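Uncharacterized protein YLR132C (Kluyveromyces marxianus, PDB 6PFQ) is a Usb1-type U6 snRNA phosphodiesterase of the 2H superfamily, probably acting as an exoribonuclease on the 3' end of U6 snRNA. Local coordinates at residues A[33-45]-A[175-187]. Numbering follows the deposited sequence.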
ATOM      1  N   VAL A  33      15.832  -9.638  -3.966  1.00 25.51           N
ATOM      2  CA  VAL A  33      15.629  -8.463  -4.818  1.00 25.17           C
ATOM      3  C   VAL A  33      16.810  -7.515  -4.702  1.00 26.02           C
ATOM      4  O   VAL A  33      17.333  -7.005  -5.700  1.00 25.48           O
ATOM      5  CB  VAL A  33      14.306  -7.752  -4.470  1.00 24.42           C
ATOM      6  CG1 VAL A  33      14.187  -6.449  -5.315  1.00 24.25           C
ATOM      7  CG2 VAL A  33      13.144  -8.675  -4.811  1.00 22.69           C
ATOM      8  N   ASN A  34      17.256  -7.263  -3.482  1.00 22.70           N
ATOM      9  CA  ASN A  34      18.326  -6.294  -3.310  1.00 23.88           C
ATOM     10  C   ASN A  34      19.671  -6.818  -3.825  1.00 30.80           C
ATOM     11  O   ASN A  34      20.495  -6.026  -4.310  1.00 32.32           O
ATOM     12  CB  ASN A  34      18.414  -5.882  -1.835  1.00 26.01           C
ATOM     13  CG  ASN A  34      17.285  -4.956  -1.443  1.00 27.27           C
ATOM     14  OD1 ASN A  34      16.751  -4.232  -2.283  1.00 26.68           O
ATOM     15  ND2 ASN A  34      16.920  -4.972  -0.179  1.00 27.42           N
ATOM     16  N   ALA A  35      19.873  -8.135  -3.853  1.00 28.97           N
ATOM     17  CA  ALA A  35      21.074  -8.654  -4.515  1.00 32.33           C
ATOM     18  C   ALA A  35      21.069  -8.306  -5.998  1.00 29.56           C
ATOM     19  O   ALA A  35      22.115  -7.969  -6.564  1.00 32.93           O
ATOM     20  CB  ALA A  35      21.177 -10.185  -4.328  1.00 30.66           C
ATOM     21  N   VAL A  36      19.901  -8.372  -6.640  1.00 29.23           N
ATOM     22  CA  VAL A  36      19.785  -7.924  -8.027  1.00 32.66           C
ATOM     23  C   VAL A  36      20.012  -6.407  -8.139  1.00 31.89           C
ATOM     24  O   VAL A  36      20.682  -5.939  -9.065  1.00 30.50           O
ATOM     25  CB  VAL A  36      18.428  -8.347  -8.610  1.00 28.99           C
ATOM     26  CG1 VAL A  36      18.289  -7.816 -10.019  1.00 30.14           C
ATOM     27  CG2 VAL A  36      18.277  -9.884  -8.582  1.00 30.01           C
ATOM     28  N   MET A  37      19.474  -5.613  -7.208  1.00 30.12           N
ATOM     29  CA  MET A  37      19.746  -4.173  -7.269  1.00 28.25           C
ATOM     30  C   MET A  37      21.249  -3.899  -7.155  1.00 36.25           C
ATOM     31  O   MET A  37      21.805  -3.089  -7.907  1.00 37.21           O
ATOM     32  CB  MET A  37      18.984  -3.410  -6.173  1.00 29.28           C
ATOM     33  CG  MET A  37      17.463  -3.618  -6.180  1.00 28.70           C
ATOM     34  SD  MET A  37      16.731  -3.073  -7.737  1.00 28.42           S
ATOM     35  CE  MET A  37      16.675  -4.637  -8.634  1.00 25.78           C
ATOM     36  N   ASP A  38      21.927  -4.587  -6.239  1.00 32.90           N
ATOM     37  CA  ASP A  38      23.374  -4.404  -6.092  1.00 34.43           C
ATOM     38  C   ASP A  38      24.109  -4.731  -7.382  1.00 33.18           C
ATOM     39  O   ASP A  38      24.989  -3.982  -7.816  1.00 38.15           O
ATOM     40  CB  ASP A  38      23.909  -5.308  -4.983  1.00 36.86           C
ATOM     41  CG  ASP A  38      23.596  -4.796  -3.615  1.00 48.82           C
ATOM     42  OD1 ASP A  38      23.305  -3.595  -3.493  1.00 53.84           O
ATOM     43  OD2 ASP A  38      23.650  -5.596  -2.652  1.00 55.60           O
ATOM     44  N   THR A  39      23.806  -5.893  -7.966  1.00 31.96           N
ATOM     45  CA  THR A  39      24.457  -6.300  -9.208  1.00 36.76           C
ATOM     46  C   THR A  39      24.333  -5.230 -10.279  1.00 41.62           C
ATOM     47  O   THR A  39      25.281  -4.970 -11.031  1.00 39.25           O
ATOM     48  CB  THR A  39      23.812  -7.585  -9.709  1.00 41.81           C
ATOM     49  OG1 THR A  39      24.155  -8.641  -8.819  1.00 43.13           O
ATOM     50  CG2 THR A  39      24.230  -7.897 -11.132  1.00 44.35           C
ATOM     51  N   HIS A  40      23.181  -4.566 -10.341  1.00 34.75           N
ATOM     52  CA  HIS A  40      22.922  -3.581 -11.373  1.00 35.25           C
ATOM     53  C   HIS A  40      23.183  -2.159 -10.928  1.00 31.37           C
ATOM     54  O   HIS A  40      22.785  -1.230 -11.637  1.00 36.85           O
ATOM     55  CB  HIS A  40      21.488  -3.744 -11.869  1.00 37.17           C
ATOM     56  CG  HIS A  40      21.293  -4.989 -12.671  1.00 35.26           C
ATOM     57  ND1 HIS A  40      21.363  -5.003 -14.044  1.00 38.95           N
ATOM     58  CD2 HIS A  40      21.087  -6.267 -12.291  1.00 35.14           C
ATOM     59  CE1 HIS A  40      21.183  -6.236 -14.478  1.00 40.61           C
ATOM     60  NE2 HIS A  40      21.004  -7.023 -13.436  1.00 39.97           N
ATOM     61  N   HIS A  41      23.832  -1.970  -9.771  1.00 32.66           N
ATOM     62  CA  HIS A  41      24.193  -0.641  -9.272  1.00 40.28           C
ATOM     63  C   HIS A  41      22.961   0.253  -9.141  1.00 42.06           C
ATOM     64  O   HIS A  41      22.986   1.449  -9.476  1.00 35.89           O
ATOM     65  CB  HIS A  41      25.267   0.001 -10.153  1.00 46.56           C
ATOM     66  CG  HIS A  41      26.490  -0.847 -10.288  1.00 58.25           C
ATOM     67  ND1 HIS A  41      26.798  -1.535 -11.442  1.00 62.57           N
ATOM     68  CD2 HIS A  41      27.443  -1.178  -9.386  1.00 62.46           C
ATOM     69  CE1 HIS A  41      27.906  -2.228 -11.254  1.00 66.31           C
ATOM     70  NE2 HIS A  41      28.313  -2.034 -10.014  1.00 65.96           N
ATOM     71  N   ARG A  42      21.879  -0.336  -8.639  1.00 36.11           N
ATOM     72  CA  ARG A  42      20.644   0.374  -8.329  1.00 29.98           C
ATOM     73  C   ARG A  42      20.487   0.542  -6.824  1.00 31.80           C
ATOM     74  O   ARG A  42      21.046  -0.221  -6.038  1.00 29.06           O
ATOM     75  CB  ARG A  42      19.421  -0.376  -8.857  1.00 30.08           C
ATOM     76  CG  ARG A  42      19.479  -0.700 -10.328  1.00 40.55           C
ATOM     77  CD  ARG A  42      18.730   0.319 -11.102  1.00 45.56           C
ATOM     78  NE  ARG A  42      18.608  -0.018 -12.515  1.00 46.51           N
ATOM     79  CZ  ARG A  42      17.704   0.537 -13.314  1.00 45.61           C
ATOM     80  NH1 ARG A  42      16.848   1.448 -12.834  1.00 29.21           N
ATOM     81  NH2 ARG A  42      17.666   0.196 -14.592  1.00 45.10           N
ATOM     82  N   ASN A  43      19.671   1.526  -6.434  1.00 30.84           N
ATOM     83  CA  ASN A  43      19.294   1.676  -5.030  1.00 30.97           C
ATOM     84  C   ASN A  43      18.522   0.455  -4.525  1.00 30.30           C
ATOM     85  O   ASN A  43      17.727  -0.162  -5.250  1.00 28.74           O
ATOM     86  CB  ASN A  43      18.441   2.939  -4.850  1.00 28.36           C
ATOM     87  CG  ASN A  43      19.285   4.202  -4.744  1.00 31.35           C
ATOM     88  OD1 ASN A  43      20.503   4.132  -4.741  1.00 27.03           O
ATOM     89  ND2 ASN A  43      18.630   5.362  -4.656  1.00 29.61           N
ATOM     90  N   SER A  44      18.783   0.092  -3.278  1.00 24.33           N
ATOM     91  CA  SER A  44      18.107  -1.013  -2.606  1.00 26.71           C
ATOM     92  C   SER A  44      16.822  -0.580  -1.884  1.00 24.92           C
ATOM     93  O   SER A  44      16.641   0.573  -1.496  1.00 25.67           O
ATOM     94  CB  SER A  44      19.058  -1.681  -1.606  1.00 30.80           C
ATOM     95  OG  SER A  44      19.947  -2.532  -2.322  1.00 35.56           O
ATOM     96  N   PHE A  45      15.952  -1.563  -1.667  1.00 23.05           N
ATOM     97  CA  PHE A  45      14.677  -1.399  -0.992  1.00 21.35           C
ATOM     98  C   PHE A  45      14.822  -1.652   0.499  1.00 27.86           C
ATOM     99  O   PHE A  45      15.363  -2.695   0.908  1.00 28.07           O
ATOM    100  CB  PHE A  45      13.653  -2.371  -1.593  1.00 22.49           C
ATOM    101  CG  PHE A  45      13.333  -2.069  -3.026  1.00 23.33           C
ATOM    102  CD1 PHE A  45      12.410  -1.067  -3.348  1.00 22.81           C
ATOM    103  CD2 PHE A  45      13.977  -2.769  -4.055  1.00 25.38           C
ATOM    104  CE1 PHE A  45      12.132  -0.782  -4.685  1.00 19.44           C
ATOM    105  CE2 PHE A  45      13.704  -2.489  -5.407  1.00 25.82           C
ATOM    106  CZ  PHE A  45      12.777  -1.495  -5.713  1.00 24.67           C
ATOM    107  N   ARG A 175      14.404   5.767 -15.716  1.00 30.06           N
ATOM    108  CA  ARG A 175      15.051   4.862 -14.765  1.00 29.53           C
ATOM    109  C   ARG A 175      14.006   4.097 -13.946  1.00 28.06           C
ATOM    110  O   ARG A 175      14.226   2.934 -13.585  1.00 29.59           O
ATOM    111  CB  ARG A 175      16.011   5.639 -13.858  1.00 27.26           C
ATOM    112  CG  ARG A 175      17.214   6.278 -14.598  1.00 32.49           C
ATOM    113  CD  ARG A 175      18.132   5.245 -15.257  1.00 45.36           C
ATOM    114  NE  ARG A 175      19.067   4.633 -14.308  1.00 61.35           N
ATOM    115  CZ  ARG A 175      19.771   3.520 -14.540  1.00 65.65           C
ATOM    116  NH1 ARG A 175      19.652   2.876 -15.693  1.00 63.99           N
ATOM    117  NH2 ARG A 175      20.587   3.042 -13.607  1.00 67.50           N
ATOM    118  N   LEU A 176      12.859   4.716 -13.688  1.00 24.55           N
ATOM    119  CA  LEU A 176      11.769   4.007 -13.026  1.00 26.94           C
ATOM    120  C   LEU A 176      11.230   2.873 -13.904  1.00 32.10           C
ATOM    121  O   LEU A 176      10.987   1.752 -13.420  1.00 24.74           O
ATOM    122  CB  LEU A 176      10.657   4.996 -12.670  1.00 25.91           C
ATOM    123  CG  LEU A 176       9.342   4.396 -12.206  1.00 25.60           C
ATOM    124  CD1 LEU A 176       9.536   3.561 -10.930  1.00 24.53           C
ATOM    125  CD2 LEU A 176       8.329   5.550 -11.964  1.00 25.03           C
ATOM    126  N   ASP A 177      11.043   3.130 -15.200  1.00 26.50           N
ATOM    127  CA  ASP A 177      10.554   2.050 -16.059  1.00 27.62           C
ATOM    128  C   ASP A 177      11.598   0.950 -16.250  1.00 26.90           C
ATOM    129  O   ASP A 177      11.250  -0.235 -16.303  1.00 28.24           O
ATOM    130  CB  ASP A 177      10.104   2.639 -17.401  1.00 30.37           C
ATOM    131  CG  ASP A 177       8.764   3.389 -17.267  1.00 37.67           C
ATOM    132  OD1 ASP A 177       7.930   2.994 -16.418  1.00 43.28           O
ATOM    133  OD2 ASP A 177       8.548   4.373 -17.997  1.00 45.46           O
ATOM    134  N   SER A 178      12.876   1.284 -16.312  1.00 26.70           N
ATOM    135  CA  SER A 178      13.852   0.203 -16.383  1.00 29.49           C
ATOM    136  C   SER A 178      14.010  -0.493 -15.032  1.00 29.67           C
ATOM    137  O   SER A 178      14.340  -1.676 -14.986  1.00 29.31           O
ATOM    138  CB  SER A 178      15.201   0.703 -16.901  1.00 33.11           C
ATOM    139  OG  SER A 178      15.800   1.654 -16.071  1.00 35.20           O
ATOM    140  N   LEU A 179      13.758   0.199 -13.922  1.00 26.70           N
ATOM    141  CA  LEU A 179      13.741  -0.507 -12.639  1.00 27.78           C
ATOM    142  C   LEU A 179      12.572  -1.490 -12.583  1.00 24.27           C
ATOM    143  O   LEU A 179      12.729  -2.637 -12.143  1.00 24.89           O
ATOM    144  CB  LEU A 179      13.653   0.498 -11.473  1.00 26.58           C
ATOM    145  CG  LEU A 179      13.408  -0.070 -10.069  1.00 24.07           C
ATOM    146  CD1 LEU A 179      14.517  -1.045  -9.630  1.00 23.29           C
ATOM    147  CD2 LEU A 179      13.209   1.096  -9.039  1.00 22.15           C
ATOM    148  N   ARG A 180      11.383  -1.048 -13.022  1.00 24.06           N
ATOM    149  CA  ARG A 180      10.232  -1.938 -13.079  1.00 22.57           C
ATOM    150  C   ARG A 180      10.536  -3.157 -13.948  1.00 28.13           C
ATOM    151  O   ARG A 180      10.224  -4.302 -13.575  1.00 27.85           O
ATOM    152  CB  ARG A 180       9.028  -1.194 -13.638  1.00 21.20           C
ATOM    153  CG  ARG A 180       8.451  -0.164 -12.640  1.00 25.29           C
ATOM    154  CD  ARG A 180       7.538   0.805 -13.384  1.00 25.37           C
ATOM    155  NE  ARG A 180       6.702   1.565 -12.442  1.00 26.77           N
ATOM    156  CZ  ARG A 180       6.057   2.672 -12.774  1.00 25.26           C
ATOM    157  NH1 ARG A 180       6.203   3.159 -14.020  1.00 25.73           N
ATOM    158  NH2 ARG A 180       5.292   3.301 -11.870  1.00 22.41           N
ATOM    159  N   ASN A 181      11.164  -2.938 -15.106  1.00 26.61           N
ATOM    160  CA  ASN A 181      11.501  -4.078 -15.959  1.00 28.74           C
ATOM    161  C   ASN A 181      12.539  -4.973 -15.302  1.00 31.04           C
ATOM    162  O   ASN A 181      12.495  -6.193 -15.457  1.00 31.07           O
ATOM    163  CB  ASN A 181      12.023  -3.607 -17.325  1.00 28.96           C
ATOM    164  CG  ASN A 181      12.504  -4.778 -18.201  1.00 37.85           C
ATOM    165  OD1 ASN A 181      11.704  -5.552 -18.692  1.00 42.19           O
ATOM    166  ND2 ASN A 181      13.815  -4.927 -18.344  1.00 46.70           N
ATOM    167  N   LEU A 182      13.508  -4.377 -14.612  1.00 27.13           N
ATOM    168  CA  LEU A 182      14.572  -5.163 -14.003  1.00 28.74           C
ATOM    169  C   LEU A 182      14.036  -6.092 -12.914  1.00 27.23           C
ATOM    170  O   LEU A 182      14.360  -7.287 -12.896  1.00 30.34           O
ATOM    171  CB  LEU A 182      15.656  -4.235 -13.463  1.00 25.37           C
ATOM    172  CG  LEU A 182      16.786  -4.934 -12.718  1.00 27.43           C
ATOM    173  CD1 LEU A 182      17.525  -5.908 -13.658  1.00 26.23           C
ATOM    174  CD2 LEU A 182      17.728  -3.896 -12.058  1.00 27.41           C
ATOM    175  N   VAL A 183      13.209  -5.570 -11.993  1.00 27.72           N
ATOM    176  CA  VAL A 183      12.742  -6.450 -10.922  1.00 29.89           C
ATOM    177  C   VAL A 183      11.837  -7.525 -11.493  1.00 32.90           C
ATOM    178  O   VAL A 183      11.884  -8.690 -11.040  1.00 27.79           O
ATOM    179  CB  VAL A 183      12.053  -5.697  -9.764  1.00 31.07           C
ATOM    180  CG1 VAL A 183      13.026  -4.737  -9.112  1.00 28.65           C
ATOM    181  CG2 VAL A 183      10.772  -4.955 -10.210  1.00 27.03           C
ATOM    182  N   ALA A 184      11.071  -7.195 -12.544  1.00 29.31           N
ATOM    183  CA  ALA A 184      10.192  -8.198 -13.143  1.00 30.80           C
ATOM    184  C   ALA A 184      10.980  -9.282 -13.882  1.00 35.15           C
ATOM    185  O   ALA A 184      10.619 -10.464 -13.834  1.00 35.78           O
ATOM    186  CB  ALA A 184       9.197  -7.512 -14.084  1.00 29.99           C
ATOM    187  N   THR A 185      12.037  -8.915 -14.588  1.00 33.26           N
ATOM    188  CA  THR A 185      12.744  -9.911 -15.397  1.00 36.17           C
ATOM    189  C   THR A 185      13.787 -10.686 -14.609  1.00 36.75           C
ATOM    190  O   THR A 185      14.015 -11.874 -14.888  1.00 37.90           O
ATOM    191  CB  THR A 185      13.445  -9.250 -16.592  1.00 35.25           C
ATOM    192  OG1 THR A 185      14.428  -8.348 -16.107  1.00 43.75           O
ATOM    193  CG2 THR A 185      12.494  -8.468 -17.423  1.00 33.67           C
ATOM    194  N   GLU A 186      14.438 -10.052 -13.632  1.00 29.17           N
ATOM    195  CA  GLU A 186      15.575 -10.684 -12.970  1.00 32.66           C
ATOM    196  C   GLU A 186      15.378 -10.946 -11.487  1.00 29.65           C
ATOM    197  O   GLU A 186      16.234 -11.607 -10.893  1.00 28.90           O
ATOM    198  CB  GLU A 186      16.850  -9.829 -13.145  1.00 30.31           C
ATOM    199  CG  GLU A 186      17.399  -9.837 -14.575  1.00 47.48           C
ATOM    200  CD  GLU A 186      18.756  -9.154 -14.698  1.00 59.65           C
ATOM    201  OE1 GLU A 186      19.499  -9.093 -13.694  1.00 62.11           O
ATOM    202  OE2 GLU A 186      19.085  -8.677 -15.808  1.00 66.76           O
ATOM    203  N   ALA A 187      14.295 -10.459 -10.864  1.00 28.43           N
ATOM    204  CA  ALA A 187      14.150 -10.573  -9.409  1.00 28.47           C
ATOM    205  C   ALA A 187      12.805 -11.160  -8.980  1.00 28.61           C
ATOM    206  O   ALA A 187      12.366 -10.932  -7.849  1.00 29.14           O
ATOM    207  CB  ALA A 187      14.352  -9.208  -8.748  1.00 28.33           C
TER
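In this 2H phosphodiesterase fold, the C-terminal end of helix 20-39 packs against helix 169-186, where M37, H40 and R42 meet L179, L182, E186 and R175. The axes of 33-39 and 175-186 come within 10.4 Å and their directions differ by 124°, a steep crossing. Helix 20-39 ends in a Schellman motif with H41, at positive phi, as C-prime residue. R42 follows directly and turns back to the second helix.

The R42 guanidinium lies flat on that of R175, centres 3.8 Å apart. The edge of the R42 group faces helix 169-186. R42 NH2 donates to S178 OG at 2.8 Å, nearly straight at 168°. R42 NH1 donates to R175 O at 3.1 Å. That carbonyl also takes the helical bond from L179 N, which arrives from the opposite face of its plane. Both partners lie in the R42 guanidinium plane, which fixes its rotation and probably helps offset the like charge of R175. A leucine in place of R42 would probably leave R175 without its stacking partner, S178 OG without the R42 NH2 donor and R175 O with only the L179 N bond of the two described.

H40 sits over L182, whose CD1 makes a CH-pi contact 3.7 Å from the ring centroid. H40 NE2 donates to E186 OE1 at 2.6 Å, on the syn side but out of the carboxylate plane. Next to H40, the M37 chain bends at chi2 and chi3. This brings M37 CE against both L182 CD2 and V183 CG1, while M37 SD meets L179 CD1 at 3.5 Å. V36 CG2 rests on A187 CB at 4.0 Å.

V33 and V183 also touch W102, and F45 reaches L115, tying the pair to the sheet. Helices flanking the outer face of each lobe's antiparallel sheet are typical of the two-lobed 2H phosphodiesterase fold.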